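Local coordinates for 457aa long hypothetical protein (PDB 2CSU) that is of unknown function but probably combines a Rossmann-like CoA-binding domain with two domains related to those of succinyl-CoA ligases, at residues Ala321-Leu335 with Asp355-Val369. Residues are numbered along the deposited sequence; the frame is centred on the assembly and turned at random.
Sequences ATLEEKTIEELRSFL and DYYRTAKLLLQDPNV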
ATOM      1  N   ALA A 321     -11.593  23.916   6.363  1.00 41.88           N
ATOM      2  CA  ALA A 321     -11.589  25.297   6.822  1.00 42.07           C
ATOM      3  C   ALA A 321     -12.210  26.249   5.799  1.00 42.01           C
ATOM      4  O   ALA A 321     -12.358  25.909   4.623  1.00 41.24           O
ATOM      5  CB  ALA A 321     -10.160  25.733   7.135  1.00 41.52           C
ATOM      6  N   THR A 322     -12.600  27.433   6.264  1.00 42.10           N
ATOM      7  CA  THR A 322     -13.174  28.446   5.383  1.00 42.12           C
ATOM      8  C   THR A 322     -12.088  29.500   5.287  1.00 42.40           C
ATOM      9  O   THR A 322     -11.688  30.071   6.301  1.00 41.81           O
ATOM     10  CB  THR A 322     -14.449  29.095   5.970  1.00 42.41           C
ATOM     11  OG1 THR A 322     -15.444  28.091   6.199  1.00 41.45           O
ATOM     12  CG2 THR A 322     -15.005  30.131   4.995  1.00 43.05           C
ATOM     13  N   LEU A 323     -11.599  29.736   4.074  1.00 42.78           N
ATOM     14  CA  LEU A 323     -10.527  30.699   3.851  1.00 44.50           C
ATOM     15  C   LEU A 323     -10.990  32.152   3.887  1.00 45.80           C
ATOM     16  O   LEU A 323     -12.182  32.431   3.771  1.00 46.43           O
ATOM     17  CB  LEU A 323      -9.860  30.415   2.502  1.00 43.79           C
ATOM     18  CG  LEU A 323      -9.442  28.962   2.243  1.00 42.90           C
ATOM     19  CD1 LEU A 323      -8.749  28.864   0.898  1.00 41.49           C
ATOM     20  CD2 LEU A 323      -8.529  28.476   3.367  1.00 42.45           C
ATOM     21  N   GLU A 324     -10.043  33.073   4.061  1.00 47.38           N
ATOM     22  CA  GLU A 324     -10.365  34.501   4.068  1.00 48.87           C
ATOM     23  C   GLU A 324     -10.396  34.983   2.623  1.00 49.54           C
ATOM     24  O   GLU A 324      -9.722  34.406   1.765  1.00 50.11           O
ATOM     25  CB  GLU A 324      -9.326  35.297   4.867  1.00 48.95           C
ATOM     26  CG  GLU A 324      -9.473  35.148   6.374  1.00 50.59           C
ATOM     27  CD  GLU A 324      -8.793  36.256   7.159  1.00 51.61           C
ATOM     28  OE1 GLU A 324      -7.589  36.497   6.931  1.00 51.60           O
ATOM     29  OE2 GLU A 324      -9.461  36.880   8.013  1.00 52.25           O
ATOM     30  N   GLU A 325     -11.180  36.021   2.343  1.00 50.31           N
ATOM     31  CA  GLU A 325     -11.206  36.529   0.977  1.00 50.89           C
ATOM     32  C   GLU A 325      -9.815  36.968   0.512  1.00 50.72           C
ATOM     33  O   GLU A 325      -9.402  36.739  -0.617  1.00 51.01           O
ATOM     34  CB  GLU A 325     -12.170  37.716   0.928  1.00 52.52           C
ATOM     35  CG  GLU A 325     -13.362  37.462   0.004  1.00 54.95           C
ATOM     36  CD  GLU A 325     -12.883  37.410  -1.428  1.00 55.82           C
ATOM     37  OE1 GLU A 325     -12.377  36.377  -1.840  1.00 56.51           O
ATOM     38  OE2 GLU A 325     -13.019  38.415  -2.125  1.00 56.85           O
ATOM     39  N   LYS A 326      -9.103  37.658   1.420  1.00 50.39           N
ATOM     40  CA  LYS A 326      -7.762  38.125   1.083  1.00 49.84           C
ATOM     41  C   LYS A 326      -6.901  36.995   0.515  1.00 48.73           C
ATOM     42  O   LYS A 326      -6.189  37.144  -0.470  1.00 48.77           O
ATOM     43  CB  LYS A 326      -7.118  38.682   2.352  1.00 51.36           C
ATOM     44  CG  LYS A 326      -7.898  39.864   2.931  1.00 52.74           C
ATOM     45  CD  LYS A 326      -7.647  40.047   4.429  1.00 53.99           C
ATOM     46  CE  LYS A 326      -8.932  40.351   5.206  1.00 55.00           C
ATOM     47  NZ  LYS A 326      -8.937  39.603   6.460  1.00 54.96           N
ATOM     48  N   THR A 327      -6.952  35.840   1.205  1.00 47.40           N
ATOM     49  CA  THR A 327      -6.174  34.696   0.750  1.00 46.03           C
ATOM     50  C   THR A 327      -6.723  34.132  -0.563  1.00 44.25           C
ATOM     51  O   THR A 327      -5.993  33.864  -1.507  1.00 43.57           O
ATOM     52  CB  THR A 327      -6.219  33.624   1.839  1.00 46.43           C
ATOM     53  OG1 THR A 327      -5.667  34.159   3.043  1.00 46.98           O
ATOM     54  CG2 THR A 327      -5.390  32.409   1.413  1.00 46.75           C
ATOM     55  N   ILE A 328      -8.042  34.015  -0.641  1.00 43.51           N
ATOM     56  CA  ILE A 328      -8.702  33.553  -1.858  1.00 43.40           C
ATOM     57  C   ILE A 328      -8.378  34.449  -3.050  1.00 43.81           C
ATOM     58  O   ILE A 328      -8.158  33.965  -4.161  1.00 43.56           O
ATOM     59  CB  ILE A 328     -10.230  33.526  -1.664  1.00 42.84           C
ATOM     60  CG1 ILE A 328     -10.582  32.563  -0.533  1.00 42.24           C
ATOM     61  CG2 ILE A 328     -10.926  33.133  -2.961  1.00 41.89           C
ATOM     62  CD1 ILE A 328     -12.023  32.664  -0.081  1.00 44.21           C
ATOM     63  N   GLU A 329      -8.351  35.760  -2.814  1.00 44.48           N
ATOM     64  CA  GLU A 329      -8.068  36.717  -3.873  1.00 45.41           C
ATOM     65  C   GLU A 329      -6.676  36.575  -4.452  1.00 44.50           C
ATOM     66  O   GLU A 329      -6.509  36.607  -5.668  1.00 44.83           O
ATOM     67  CB  GLU A 329      -8.268  38.157  -3.383  1.00 47.75           C
ATOM     68  CG  GLU A 329      -9.705  38.634  -3.451  1.00 50.66           C
ATOM     69  CD  GLU A 329      -9.840  40.134  -3.230  1.00 53.03           C
ATOM     70  OE1 GLU A 329     -10.984  40.638  -3.277  1.00 53.57           O
ATOM     71  OE2 GLU A 329      -8.806  40.806  -3.012  1.00 53.90           O
ATOM     72  N   GLU A 330      -5.674  36.428  -3.594  1.00 43.55           N
ATOM     73  CA  GLU A 330      -4.308  36.288  -4.079  1.00 43.00           C
ATOM     74  C   GLU A 330      -4.149  34.975  -4.836  1.00 41.99           C
ATOM     75  O   GLU A 330      -3.407  34.906  -5.814  1.00 41.30           O
ATOM     76  CB  GLU A 330      -3.370  36.342  -2.860  1.00 44.44           C
ATOM     77  CG  GLU A 330      -1.862  36.597  -2.876  1.00 46.68           C
ATOM     78  CD  GLU A 330      -1.032  36.990  -1.675  1.00 48.08           C
ATOM     79  OE1 GLU A 330      -1.316  37.707  -0.717  1.00 48.79           O
ATOM     80  OE2 GLU A 330       0.056  36.448  -1.803  1.00 47.57           O
ATOM     81  N   LEU A 331      -4.838  33.930  -4.384  1.00 41.24           N
ATOM     82  CA  LEU A 331      -4.766  32.633  -5.060  1.00 39.81           C
ATOM     83  C   LEU A 331      -5.249  32.807  -6.499  1.00 39.39           C
ATOM     84  O   LEU A 331      -4.627  32.334  -7.460  1.00 38.58           O
ATOM     85  CB  LEU A 331      -5.644  31.604  -4.338  1.00 38.87           C
ATOM     86  CG  LEU A 331      -5.124  31.043  -3.008  1.00 38.75           C
ATOM     87  CD1 LEU A 331      -6.184  30.155  -2.367  1.00 38.67           C
ATOM     88  CD2 LEU A 331      -3.843  30.248  -3.254  1.00 37.45           C
ATOM     89  N   ARG A 332      -6.367  33.508  -6.624  1.00 38.82           N
ATOM     90  CA  ARG A 332      -6.997  33.792  -7.907  1.00 39.09           C
ATOM     91  C   ARG A 332      -6.113  34.631  -8.838  1.00 38.59           C
ATOM     92  O   ARG A 332      -6.304  34.628 -10.049  1.00 39.30           O
ATOM     93  CB  ARG A 332      -8.312  34.520  -7.636  1.00 39.92           C
ATOM     94  CG  ARG A 332      -9.202  34.781  -8.826  1.00 41.81           C
ATOM     95  CD  ARG A 332     -10.646  34.702  -8.341  1.00 43.16           C
ATOM     96  NE  ARG A 332     -10.815  35.396  -7.067  1.00 44.18           N
ATOM     97  CZ  ARG A 332     -11.823  35.192  -6.222  1.00 43.73           C
ATOM     98  NH1 ARG A 332     -12.769  34.303  -6.505  1.00 42.66           N
ATOM     99  NH2 ARG A 332     -11.884  35.885  -5.090  1.00 43.36           N
ATOM    100  N   SER A 333      -5.139  35.340  -8.281  1.00 38.31           N
ATOM    101  CA  SER A 333      -4.277  36.180  -9.098  1.00 38.21           C
ATOM    102  C   SER A 333      -3.182  35.440  -9.857  1.00 37.57           C
ATOM    103  O   SER A 333      -2.894  35.774 -11.006  1.00 37.85           O
ATOM    104  CB  SER A 333      -3.647  37.277  -8.247  1.00 38.38           C
ATOM    105  OG  SER A 333      -2.586  36.763  -7.471  1.00 40.17           O
ATOM    106  N   PHE A 334      -2.581  34.427  -9.243  1.00 36.42           N
ATOM    107  CA  PHE A 334      -1.505  33.712  -9.918  1.00 35.57           C
ATOM    108  C   PHE A 334      -1.844  32.310 -10.410  1.00 35.05           C
ATOM    109  O   PHE A 334      -1.061  31.708 -11.141  1.00 34.88           O
ATOM    110  CB  PHE A 334      -0.274  33.662  -9.012  1.00 36.22           C
ATOM    111  CG  PHE A 334      -0.421  32.744  -7.835  1.00 35.59           C
ATOM    112  CD1 PHE A 334      -0.085  31.396  -7.942  1.00 35.67           C
ATOM    113  CD2 PHE A 334      -0.890  33.227  -6.618  1.00 35.76           C
ATOM    114  CE1 PHE A 334      -0.213  30.533  -6.843  1.00 35.37           C
ATOM    115  CE2 PHE A 334      -1.027  32.376  -5.509  1.00 36.56           C
ATOM    116  CZ  PHE A 334      -0.686  31.028  -5.622  1.00 36.22           C
ATOM    117  N   LEU A 335      -2.999  31.790 -10.015  1.00 34.41           N
ATOM    118  CA  LEU A 335      -3.403  30.454 -10.451  1.00 34.54           C
ATOM    119  C   LEU A 335      -4.231  30.516 -11.722  1.00 34.57           C
ATOM    120  O   LEU A 335      -4.794  31.551 -12.045  1.00 34.62           O
ATOM    121  CB  LEU A 335      -4.217  29.752  -9.366  1.00 33.41           C
ATOM    122  CG  LEU A 335      -3.457  29.379  -8.095  1.00 32.81           C
ATOM    123  CD1 LEU A 335      -4.417  28.727  -7.086  1.00 30.99           C
ATOM    124  CD2 LEU A 335      -2.323  28.455  -8.460  1.00 31.53           C
ATOM    125  N   ASP A 355       4.172  27.528  -7.710  1.00 36.27           N
ATOM    126  CA  ASP A 355       2.758  27.537  -7.356  1.00 35.31           C
ATOM    127  C   ASP A 355       2.510  26.855  -6.010  1.00 34.51           C
ATOM    128  O   ASP A 355       1.711  27.293  -5.195  1.00 33.90           O
ATOM    129  CB  ASP A 355       1.982  26.811  -8.456  1.00 35.61           C
ATOM    130  CG  ASP A 355       2.015  27.631  -9.738  1.00 35.07           C
ATOM    131  OD1 ASP A 355       2.220  27.032 -10.795  1.00 34.48           O
ATOM    132  OD2 ASP A 355       1.808  28.840  -9.674  1.00 35.30           O
ATOM    133  N   TYR A 356       3.196  25.712  -5.813  1.00 33.60           N
ATOM    134  CA  TYR A 356       3.061  25.002  -4.545  1.00 33.52           C
ATOM    135  C   TYR A 356       3.575  25.846  -3.373  1.00 34.28           C
ATOM    136  O   TYR A 356       2.980  25.914  -2.309  1.00 33.28           O
ATOM    137  CB  TYR A 356       3.852  23.694  -4.637  1.00 32.44           C
ATOM    138  CG  TYR A 356       2.956  22.580  -5.059  1.00 31.91           C
ATOM    139  CD1 TYR A 356       2.652  22.408  -6.406  1.00 31.14           C
ATOM    140  CD2 TYR A 356       2.447  21.686  -4.117  1.00 32.51           C
ATOM    141  CE1 TYR A 356       1.855  21.346  -6.811  1.00 31.93           C
ATOM    142  CE2 TYR A 356       1.641  20.628  -4.521  1.00 31.70           C
ATOM    143  CZ  TYR A 356       1.341  20.462  -5.861  1.00 31.91           C
ATOM    144  OH  TYR A 356       0.555  19.402  -6.276  1.00 30.29           O
ATOM    145  N   TYR A 357       4.748  26.477  -3.588  1.00 34.93           N
ATOM    146  CA  TYR A 357       5.304  27.341  -2.548  1.00 35.83           C
ATOM    147  C   TYR A 357       4.310  28.430  -2.139  1.00 35.95           C
ATOM    148  O   TYR A 357       3.962  28.587  -0.977  1.00 36.31           O
ATOM    149  CB  TYR A 357       6.586  27.981  -3.094  1.00 37.78           C
ATOM    150  CG  TYR A 357       6.893  29.250  -2.372  1.00 39.77           C
ATOM    151  CD1 TYR A 357       7.295  29.214  -1.039  1.00 41.00           C
ATOM    152  CD2 TYR A 357       6.827  30.477  -3.037  1.00 40.49           C
ATOM    153  CE1 TYR A 357       7.634  30.387  -0.379  1.00 41.54           C
ATOM    154  CE2 TYR A 357       7.157  31.652  -2.374  1.00 41.40           C
ATOM    155  CZ  TYR A 357       7.553  31.609  -1.049  1.00 41.89           C
ATOM    156  OH  TYR A 357       7.839  32.777  -0.370  1.00 43.04           O
ATOM    157  N   ARG A 358       3.854  29.214  -3.108  1.00 35.77           N
ATOM    158  CA  ARG A 358       2.950  30.315  -2.812  1.00 35.79           C
ATOM    159  C   ARG A 358       1.649  29.886  -2.145  1.00 34.82           C
ATOM    160  O   ARG A 358       1.248  30.459  -1.133  1.00 35.33           O
ATOM    161  CB  ARG A 358       2.633  31.099  -4.091  1.00 36.57           C
ATOM    162  CG  ARG A 358       3.785  31.960  -4.587  1.00 38.05           C
ATOM    163  CD  ARG A 358       3.403  32.700  -5.862  1.00 37.73           C
ATOM    164  NE  ARG A 358       2.768  33.993  -5.597  1.00 37.96           N
ATOM    165  CZ  ARG A 358       2.428  34.854  -6.555  1.00 38.25           C
ATOM    166  NH1 ARG A 358       2.657  34.547  -7.826  1.00 37.30           N
ATOM    167  NH2 ARG A 358       1.878  36.025  -6.248  1.00 37.93           N
ATOM    168  N   THR A 359       0.990  28.884  -2.715  1.00 33.92           N
ATOM    169  CA  THR A 359      -0.275  28.409  -2.159  1.00 33.29           C
ATOM    170  C   THR A 359      -0.137  27.875  -0.723  1.00 33.07           C
ATOM    171  O   THR A 359      -0.983  28.149   0.131  1.00 32.79           O
ATOM    172  CB  THR A 359      -0.884  27.304  -3.048  1.00 32.86           C
ATOM    173  OG1 THR A 359      -1.116  27.824  -4.365  1.00 31.78           O
ATOM    174  CG2 THR A 359      -2.199  26.828  -2.466  1.00 32.36           C
ATOM    175  N   ALA A 360       0.926  27.122  -0.462  1.00 33.10           N
ATOM    176  CA  ALA A 360       1.152  26.556   0.868  1.00 33.94           C
ATOM    177  C   ALA A 360       1.360  27.671   1.891  1.00 34.43           C
ATOM    178  O   ALA A 360       0.805  27.627   2.996  1.00 33.70           O
ATOM    179  CB  ALA A 360       2.361  25.621   0.842  1.00 33.52           C
ATOM    180  N   LYS A 361       2.160  28.664   1.507  1.00 35.55           N
ATOM    181  CA  LYS A 361       2.451  29.821   2.350  1.00 37.17           C
ATOM    182  C   LYS A 361       1.138  30.527   2.676  1.00 36.90           C
ATOM    183  O   LYS A 361       0.820  30.783   3.843  1.00 36.96           O
ATOM    184  CB  LYS A 361       3.400  30.771   1.602  1.00 38.71           C
ATOM    185  CG  LYS A 361       3.785  32.042   2.356  1.00 41.86           C
ATOM    186  CD  LYS A 361       4.986  32.740   1.690  1.00 42.94           C
ATOM    187  CE  LYS A 361       4.945  34.257   1.883  1.00 45.07           C
ATOM    188  NZ  LYS A 361       6.092  34.963   1.226  1.00 46.19           N
ATOM    189  N   LEU A 362       0.373  30.824   1.634  1.00 37.43           N
ATOM    190  CA  LEU A 362      -0.911  31.487   1.780  1.00 37.97           C
ATOM    191  C   LEU A 362      -1.877  30.705   2.661  1.00 38.50           C
ATOM    192  O   LEU A 362      -2.561  31.289   3.502  1.00 38.86           O
ATOM    193  CB  LEU A 362      -1.550  31.710   0.404  1.00 38.16           C
ATOM    194  CG  LEU A 362      -1.067  32.916  -0.402  1.00 38.17           C
ATOM    195  CD1 LEU A 362      -1.473  32.780  -1.859  1.00 36.66           C
ATOM    196  CD2 LEU A 362      -1.654  34.177   0.219  1.00 37.22           C
ATOM    197  N   LEU A 363      -1.957  29.389   2.458  1.00 38.60           N
ATOM    198  CA  LEU A 363      -2.858  28.570   3.267  1.00 39.33           C
ATOM    199  C   LEU A 363      -2.393  28.487   4.719  1.00 39.24           C
ATOM    200  O   LEU A 363      -3.210  28.575   5.636  1.00 38.63           O
ATOM    201  CB  LEU A 363      -2.992  27.161   2.681  1.00 38.03           C
ATOM    202  CG  LEU A 363      -3.803  27.047   1.393  1.00 38.37           C
ATOM    203  CD1 LEU A 363      -3.688  25.635   0.831  1.00 38.49           C
ATOM    204  CD2 LEU A 363      -5.249  27.408   1.679  1.00 38.65           C
ATOM    205  N   LEU A 364      -1.089  28.322   4.926  1.00 40.19           N
ATOM    206  CA  LEU A 364      -0.540  28.243   6.281  1.00 42.03           C
ATOM    207  C   LEU A 364      -0.641  29.578   7.029  1.00 42.84           C
ATOM    208  O   LEU A 364      -0.537  29.620   8.252  1.00 42.29           O
ATOM    209  CB  LEU A 364       0.928  27.796   6.239  1.00 41.43           C
ATOM    210  CG  LEU A 364       1.249  26.343   5.860  1.00 41.89           C
ATOM    211  CD1 LEU A 364       2.736  26.194   5.645  1.00 41.21           C
ATOM    212  CD2 LEU A 364       0.777  25.392   6.949  1.00 41.00           C
ATOM    213  N   GLN A 365      -0.836  30.668   6.293  1.00 44.69           N
ATOM    214  CA  GLN A 365      -0.941  31.985   6.913  1.00 46.00           C
ATOM    215  C   GLN A 365      -2.387  32.354   7.222  1.00 46.38           C
ATOM    216  O   GLN A 365      -2.657  33.228   8.056  1.00 46.75           O
ATOM    217  CB  GLN A 365      -0.307  33.051   6.012  1.00 46.78           C
ATOM    218  CG  GLN A 365       1.192  33.210   6.219  1.00 48.28           C
ATOM    219  CD  GLN A 365       1.849  34.107   5.173  1.00 49.71           C
ATOM    220  OE1 GLN A 365       3.073  34.223   5.129  1.00 49.82           O
ATOM    221  NE2 GLN A 365       1.034  34.740   4.324  1.00 49.72           N
ATOM    222  N   ASP A 366      -3.320  31.691   6.549  1.00 46.51           N
ATOM    223  CA  ASP A 366      -4.728  31.964   6.788  1.00 46.84           C
ATOM    224  C   ASP A 366      -5.023  31.551   8.222  1.00 47.36           C
ATOM    225  O   ASP A 366      -4.740  30.425   8.630  1.00 47.26           O
ATOM    226  CB  ASP A 366      -5.606  31.183   5.812  1.00 46.75           C
ATOM    227  CG  ASP A 366      -7.030  31.703   5.762  1.00 47.79           C
ATOM    228  OD1 ASP A 366      -7.800  31.429   6.702  1.00 47.96           O
ATOM    229  OD2 ASP A 366      -7.379  32.396   4.780  1.00 48.06           O
ATOM    230  N   PRO A 367      -5.590  32.469   9.012  1.00 47.25           N
ATOM    231  CA  PRO A 367      -5.923  32.212  10.414  1.00 46.83           C
ATOM    232  C   PRO A 367      -6.951  31.111  10.651  1.00 46.34           C
ATOM    233  O   PRO A 367      -7.126  30.670  11.783  1.00 46.25           O
ATOM    234  CB  PRO A 367      -6.421  33.571  10.898  1.00 47.50           C
ATOM    235  CG  PRO A 367      -7.080  34.129   9.656  1.00 47.09           C
ATOM    236  CD  PRO A 367      -6.047  33.809   8.599  1.00 46.75           C
ATOM    237  N   ASN A 368      -7.632  30.664   9.602  1.00 45.69           N
ATOM    238  CA  ASN A 368      -8.642  29.621   9.768  1.00 44.93           C
ATOM    239  C   ASN A 368      -8.150  28.221   9.439  1.00 43.81           C
ATOM    240  O   ASN A 368      -8.901  27.254   9.550  1.00 43.87           O
ATOM    241  CB  ASN A 368      -9.880  29.931   8.922  1.00 46.09           C
ATOM    242  CG  ASN A 368     -10.640  31.140   9.427  1.00 47.61           C
ATOM    243  OD1 ASN A 368     -10.858  31.293  10.625  1.00 48.45           O
ATOM    244  ND2 ASN A 368     -11.057  32.003   8.508  1.00 48.72           N
ATOM    245  N   VAL A 369      -6.895  28.117   9.020  1.00 42.25           N
ATOM    246  CA  VAL A 369      -6.311  26.825   8.684  1.00 40.82           C
ATOM    247  C   VAL A 369      -5.535  26.298   9.885  1.00 39.92           C
ATOM    248  O   VAL A 369      -4.655  26.980  10.417  1.00 39.35           O
ATOM    249  CB  VAL A 369      -5.359  26.940   7.470  1.00 40.36           C
ATOM    250  CG1 VAL A 369      -4.719  25.588   7.171  1.00 40.49           C
ATOM    251  CG2 VAL A 369      -6.137  27.430   6.248  1.00 40.44           C
TER
HETATM  252  O   HOH W   1       0.537  37.433  -8.063  1.00 36.03           O
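Two antiparallel helices, 325-334 and 355-365, pack side by side at the edge of the ligase-CoA domain, their axes approaching to 10.1 Å and their directions 174° apart. Leu362 and Phe334 interlock as knobs. The branched end of Leu362 fits among Thr327, Glu330, Leu331 and Phe334: CD1 meets Leu331 CD2 at 3.7 Å and the edge of the Phe334 ring, while CD2 lies against the aliphatic stem and carboxylate of Glu330. With chi1 at 72°, CG of Phe334 stands between its backbone N and carbonyl carbon, and the ring enters the hollow formed by Asp355, Arg358, Thr359 and Leu362. Arg358 bends at chi3 to lay its guanidinium over one ring face, planes 17° apart and centres 4.2 Å apart, an offset stack in which its CD also makes a CH-pi contact. A flat cation suits this exposed flank, since it covers the ring while NH2 still reaches a water shared with Ser333 OG. In this alpha/beta domain with a largely parallel sheet, helix 355-365 packs on strands 295-300 and 371-377, and helix 325-334 covers its outer flank. At the other end, buried Asp366 receives the start of helix 325-334. Its OD2 takes Glu324 N at 2.8 Å through the syn lone pair and Thr327 OG1 at 3.0 Å on the anti side, somewhat out of the carboxylate plane; the negative charge probably also suits the helix N-terminus. OD1 accepts from Asn368 N, an Asx turn fixing the carboxylate's rotation. Next to this polar cluster, Leu323 CD2 touches Leu363 CD2 at 3.8 Å and Val369 CG2; Leu363 and Val369 also touch Met299, Leu372 and Ala297 of the sheet, where branched apolar side chains suit.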